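Oxalate oxidase (Hordeum vulgare, PDB 1FI2) oxidises oxalate with molecular oxygen to carbon dioxide and hydrogen peroxide in the plant cell wall, using manganese, and also has superoxide dismutase activity. Local coordinates at residues T57-V61 with A62-G66; R184-A187 with G188-E191. All coordinates share one frame; numbering follows the deposited sequence.

Interaction 1 (T57-V61 with A62-G66); sequences TELDV and AEWPG
Asp60 O is gripped by two backbone donors as the chain turns after its strand. Trp64 N lies 2.8 Å from Asp60 O, nearly in line with the carbonyl bond, and closes an alpha-type turn. Glu63 N reaches Asp60 O at 2.9 Å from above the carbonyl plane. A water donates both to Glu58 O and, over 2.9 Å, to Glu63 OE1. Glu63 lays CB and CG against Glu58 O, and the bend at chi2 (-68°) sets the direction of its carboxylate, whose OE1 also forms a salt bridge with Lys41. A second water weakly joins Asp60 OD1 to Ala62 N. Pro65 brings no N-H, and Val61 O instead receives a CA-H...O contact from Pro65 CA at 3.4 Å. Leu59 and Trp64 approach obliquely, with CD2 of Leu59 3.4 Å from CE3 of Trp64. With Leu59 cut back to an alanine, a gap would probably open beside the indole and Trp64 would be less firmly held in its rotation. The indole N-H makes a weak bond to Phe36 O. The turn leads from strand 54-59, outermost in its sheet within this chain, toward strand 73-79; Leu59 and Trp64 pack on Ser39 of strand 38-39 and on Thr128 of a second subunit.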
loop_
_atom_site.group_PDB
_atom_site.type_symbol
_atom_site.label_atom_id
_atom_site.label_comp_id
_atom_site.label_asym_id
_atom_site.label_seq_id
_atom_site.Cartn_x
_atom_site.Cartn_y
_atom_site.Cartn_z
ATOM N N THR A 57 5.883 -27.345 -8.867
ATOM C CA THR A 57 7.167 -27.180 -8.188
ATOM C C THR A 57 7.181 -25.732 -7.687
ATOM O O THR A 57 7.226 -24.806 -8.495
ATOM C CB THR A 57 8.367 -27.452 -9.095
ATOM O OG1 THR A 57 8.309 -28.802 -9.587
ATOM C CG2 THR A 57 9.686 -27.283 -8.355
ATOM N N GLU A 58 7.025 -25.560 -6.379
ATOM C CA GLU A 58 6.895 -24.227 -5.810
ATOM C C GLU A 58 8.213 -23.491 -5.626
ATOM O O GLU A 58 9.237 -24.064 -5.259
ATOM C CB GLU A 58 6.172 -24.297 -4.458
ATOM C CG GLU A 58 4.817 -24.980 -4.509
ATOM C CD GLU A 58 3.915 -24.606 -3.352
ATOM O OE1 GLU A 58 3.009 -23.764 -3.538
ATOM O OE2 GLU A 58 4.102 -25.150 -2.245
ATOM N N LEU A 59 8.150 -22.169 -5.812
ATOM C CA LEU A 59 9.319 -21.327 -5.571
ATOM C C LEU A 59 8.890 -20.054 -4.844
ATOM O O LEU A 59 9.183 -18.927 -5.232
ATOM C CB LEU A 59 10.100 -21.040 -6.848
ATOM C CG LEU A 59 11.584 -20.720 -6.674
ATOM C CD1 LEU A 59 12.326 -21.842 -5.961
ATOM C CD2 LEU A 59 12.243 -20.444 -8.020
ATOM N N ASP A 60 8.116 -20.277 -3.784
ATOM C CA ASP A 60 7.656 -19.188 -2.921
ATOM C C ASP A 60 8.729 -18.975 -1.859
ATOM O O ASP A 60 9.763 -19.658 -1.881
ATOM C CB ASP A 60 6.292 -19.478 -2.328
ATOM C CG ASP A 60 6.143 -20.760 -1.548
ATOM O OD1 ASP A 60 5.056 -20.954 -0.947
ATOM O OD2 ASP A 60 7.074 -21.588 -1.515
ATOM N N VAL A 61 8.500 -18.102 -0.888
ATOM C CA VAL A 61 9.505 -17.792 0.128
ATOM C C VAL A 61 9.946 -18.974 0.967
ATOM O O VAL A 61 11.116 -19.023 1.372
ATOM C CB VAL A 61 9.024 -16.623 1.011
ATOM C CG1 VAL A 61 7.883 -17.049 1.924
ATOM C CG2 VAL A 61 10.179 -16.027 1.804
ATOM N N ALA A 62 9.124 -19.996 1.165
ATOM C CA ALA A 62 9.531 -21.200 1.880
ATOM C C ALA A 62 10.589 -21.986 1.113
ATOM O O ALA A 62 11.410 -22.676 1.728
ATOM C CB ALA A 62 8.309 -22.067 2.152
ATOM N N GLU A 63 10.583 -21.908 -0.213
ATOM C CA GLU A 63 11.550 -22.610 -1.045
ATOM C C GLU A 63 12.664 -21.705 -1.552
ATOM O O GLU A 63 13.743 -22.172 -1.923
ATOM C CB GLU A 63 10.825 -23.264 -2.231
ATOM C CG GLU A 63 9.920 -24.416 -1.808
ATOM C CD GLU A 63 10.729 -25.593 -1.289
ATOM O OE1 GLU A 63 11.736 -25.948 -1.939
ATOM O OE2 GLU A 63 10.365 -26.160 -0.241
ATOM N N TRP A 64 12.426 -20.401 -1.567
ATOM C CA TRP A 64 13.394 -19.402 -2.008
ATOM C C TRP A 64 13.366 -18.245 -1.016
ATOM O O TRP A 64 12.699 -17.228 -1.227
ATOM C CB TRP A 64 13.066 -18.899 -3.409
ATOM C CG TRP A 64 14.128 -18.145 -4.146
ATOM C CD1 TRP A 64 15.417 -17.910 -3.758
ATOM C CD2 TRP A 64 14.012 -17.587 -5.464
ATOM N NE1 TRP A 64 16.093 -17.210 -4.726
ATOM C CE2 TRP A 64 15.254 -17.011 -5.792
ATOM C CE3 TRP A 64 12.967 -17.507 -6.392
ATOM C CZ2 TRP A 64 15.487 -16.361 -7.004
ATOM C CZ3 TRP A 64 13.198 -16.868 -7.596
ATOM C CH2 TRP A 64 14.447 -16.306 -7.890
ATOM N N PRO A 65 14.080 -18.390 0.097
ATOM C CA PRO A 65 14.056 -17.414 1.171
ATOM C C PRO A 65 14.535 -16.031 0.801
ATOM O O PRO A 65 14.109 -15.056 1.436
ATOM C CB PRO A 65 14.869 -18.020 2.302
ATOM C CG PRO A 65 15.569 -19.194 1.739
ATOM C CD PRO A 65 14.885 -19.579 0.460
ATOM N N GLY A 66 15.339 -15.862 -0.241
ATOM C CA GLY A 66 15.799 -14.566 -0.700
ATOM C C GLY A 66 14.697 -13.680 -1.266
ATOM O O GLY A 66 14.902 -12.471 -1.411
HETATM O O HOH W 1 10.736 -26.433 -4.671
HETATM O O HOH W 2 5.799 -19.653 1.599
#

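Interaction 2 (R184-A187 with G188-E191); sequences RVEA and GVVE
Val185 and Val189 meet through their methyl groups, CG2 of Val185 lying 3.8 Å from CG1 of Val189 with the two side chains crossing at about a right angle. The same Val185 CG2 also approaches CG2 of Val190, at 4.1 Å, so one methyl bridges two successive residues of the helix. On the other branch of Val189, CG2 lies 3.7 Å from Glu186 CG and also faces the carboxylate oxygen OE1. Glu186 reaches this methyl because its CG sits between the backbone N and the carbonyl carbon (chi1 64°), from where the chain runs out extended across the valine. Glu186 occupies the N-cap position of helix 187-196. Val185, the residue before the cap, and Val190, the fourth helical residue, form the N'-to-N4 pair of a hydrophobic staple; Val189 adds a further apolar contact beside it. Glu186 O accepts weak bonds from Val189 N and from Val190 N, the latter at 3.3 Å. The first firm helical bond follows, from Glu191 N to Ala187 O at 2.8 Å, with an N-H...O angle of 165°. Glu191 CG also comes within 3.4 Å of Ala187 O. The carboxylate of Glu191 then turns to the preceding helix, where OE2 is hydrogen-bonded to Thr176 OG1. Val190 is buried against Thr176, Leu179 and Thr180 of that helix 176-183, which ends as Arg184 takes up a positive phi (61°) and redirects the chain. Farther out, Val185 packs on Leu193, and Val189 on Val189, of another subunit; the guanidinium of Arg184 forms a salt bridge through NH1 with the C-terminal carboxylate of Ser201 in that same neighbouring chain.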
loop_
_atom_site.group_PDB
_atom_site.type_symbol
_atom_site.label_atom_id
_atom_site.label_comp_id
_atom_site.label_asym_id
_atom_site.label_seq_id
_atom_site.Cartn_x
_atom_site.Cartn_y
_atom_site.Cartn_z
ATOM N N ARG A 184 -26.965 -28.606 -4.501
ATOM C CA ARG A 184 -28.291 -28.967 -4.983
ATOM C C ARG A 184 -28.398 -30.389 -5.506
ATOM O O ARG A 184 -29.145 -30.689 -6.443
ATOM C CB ARG A 184 -28.745 -27.928 -6.024
ATOM C CG ARG A 184 -28.810 -26.498 -5.494
ATOM C CD ARG A 184 -28.856 -25.476 -6.627
ATOM N NE ARG A 184 -28.556 -24.133 -6.140
ATOM C CZ ARG A 184 -28.493 -23.025 -6.858
ATOM N NH1 ARG A 184 -28.714 -23.047 -8.168
ATOM N NH2 ARG A 184 -28.194 -21.871 -6.270
ATOM N N VAL A 185 -27.694 -31.328 -4.884
ATOM C CA VAL A 185 -27.717 -32.742 -5.206
ATOM C C VAL A 185 -27.896 -33.548 -3.915
ATOM O O VAL A 185 -27.718 -33.009 -2.820
ATOM C CB VAL A 185 -26.470 -33.262 -5.938
ATOM C CG1 VAL A 185 -26.382 -32.748 -7.369
ATOM C CG2 VAL A 185 -25.195 -32.908 -5.183
ATOM N N GLU A 186 -28.249 -34.818 -4.044
ATOM C CA GLU A 186 -28.474 -35.681 -2.890
ATOM C C GLU A 186 -27.185 -36.037 -2.164
ATOM O O GLU A 186 -26.094 -35.928 -2.717
ATOM C CB GLU A 186 -29.181 -36.961 -3.334
ATOM C CG GLU A 186 -28.355 -37.821 -4.284
ATOM C CD GLU A 186 -29.263 -38.648 -5.179
ATOM O OE1 GLU A 186 -28.995 -38.712 -6.397
ATOM O OE2 GLU A 186 -30.253 -39.205 -4.659
ATOM N N ALA A 187 -27.312 -36.545 -0.943
ATOM C CA ALA A 187 -26.179 -36.931 -0.116
ATOM C C ALA A 187 -25.266 -37.957 -0.767
ATOM O O ALA A 187 -24.041 -37.868 -0.655
ATOM C CB ALA A 187 -26.676 -37.460 1.226
ATOM N N GLY A 188 -25.826 -38.944 -1.459
ATOM C CA GLY A 188 -25.056 -39.956 -2.164
ATOM C C GLY A 188 -24.074 -39.371 -3.171
ATOM O O GLY A 188 -22.948 -39.852 -3.289
ATOM N N VAL A 189 -24.464 -38.317 -3.877
ATOM C CA VAL A 189 -23.579 -37.659 -4.839
ATOM C C VAL A 189 -22.447 -36.960 -4.091
ATOM O O VAL A 189 -21.277 -37.067 -4.460
ATOM C CB VAL A 189 -24.348 -36.667 -5.725
ATOM C CG1 VAL A 189 -23.415 -35.936 -6.680
ATOM C CG2 VAL A 189 -25.443 -37.386 -6.507
ATOM N N VAL A 190 -22.788 -36.278 -2.996
ATOM C CA VAL A 190 -21.781 -35.599 -2.183
ATOM C C VAL A 190 -20.777 -36.588 -1.609
ATOM O O VAL A 190 -19.566 -36.354 -1.689
ATOM C CB VAL A 190 -22.427 -34.767 -1.064
ATOM C CG1 VAL A 190 -21.384 -34.161 -0.135
ATOM C CG2 VAL A 190 -23.291 -33.663 -1.666
ATOM N N GLU A 191 -21.254 -37.723 -1.089
ATOM C CA GLU A 191 -20.358 -38.739 -0.543
ATOM C C GLU A 191 -19.460 -39.338 -1.618
ATOM O O GLU A 191 -18.298 -39.651 -1.346
ATOM C CB GLU A 191 -21.125 -39.819 0.215
ATOM C CG GLU A 191 -21.862 -39.335 1.446
ATOM C CD GLU A 191 -21.013 -38.856 2.599
ATOM O OE1 GLU A 191 -19.767 -38.930 2.554
ATOM O OE2 GLU A 191 -21.598 -38.379 3.602
#

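Overall arrangement
Interactions 1 and 2 lie on opposite sides of the chain's centre, their own centres 39 Å apart and their nearest atoms about 26 Å apart, so they do not touch. Residues 57-66 come first along the chain and leave the edge of the cupin beta-jellyroll, whereas residues 184-191 belong to the helices that follow the last strand. Interaction 1 approaches the active site through Glu58, whose side chain is about 10 Å from the manganese ion and about 5 Å from that of Asn75, which binds oxalate. Interaction 2 is remote from the annotated sites. Both also meet neighbouring subunits, in keeping with the homohexamer, a trimer of dimers.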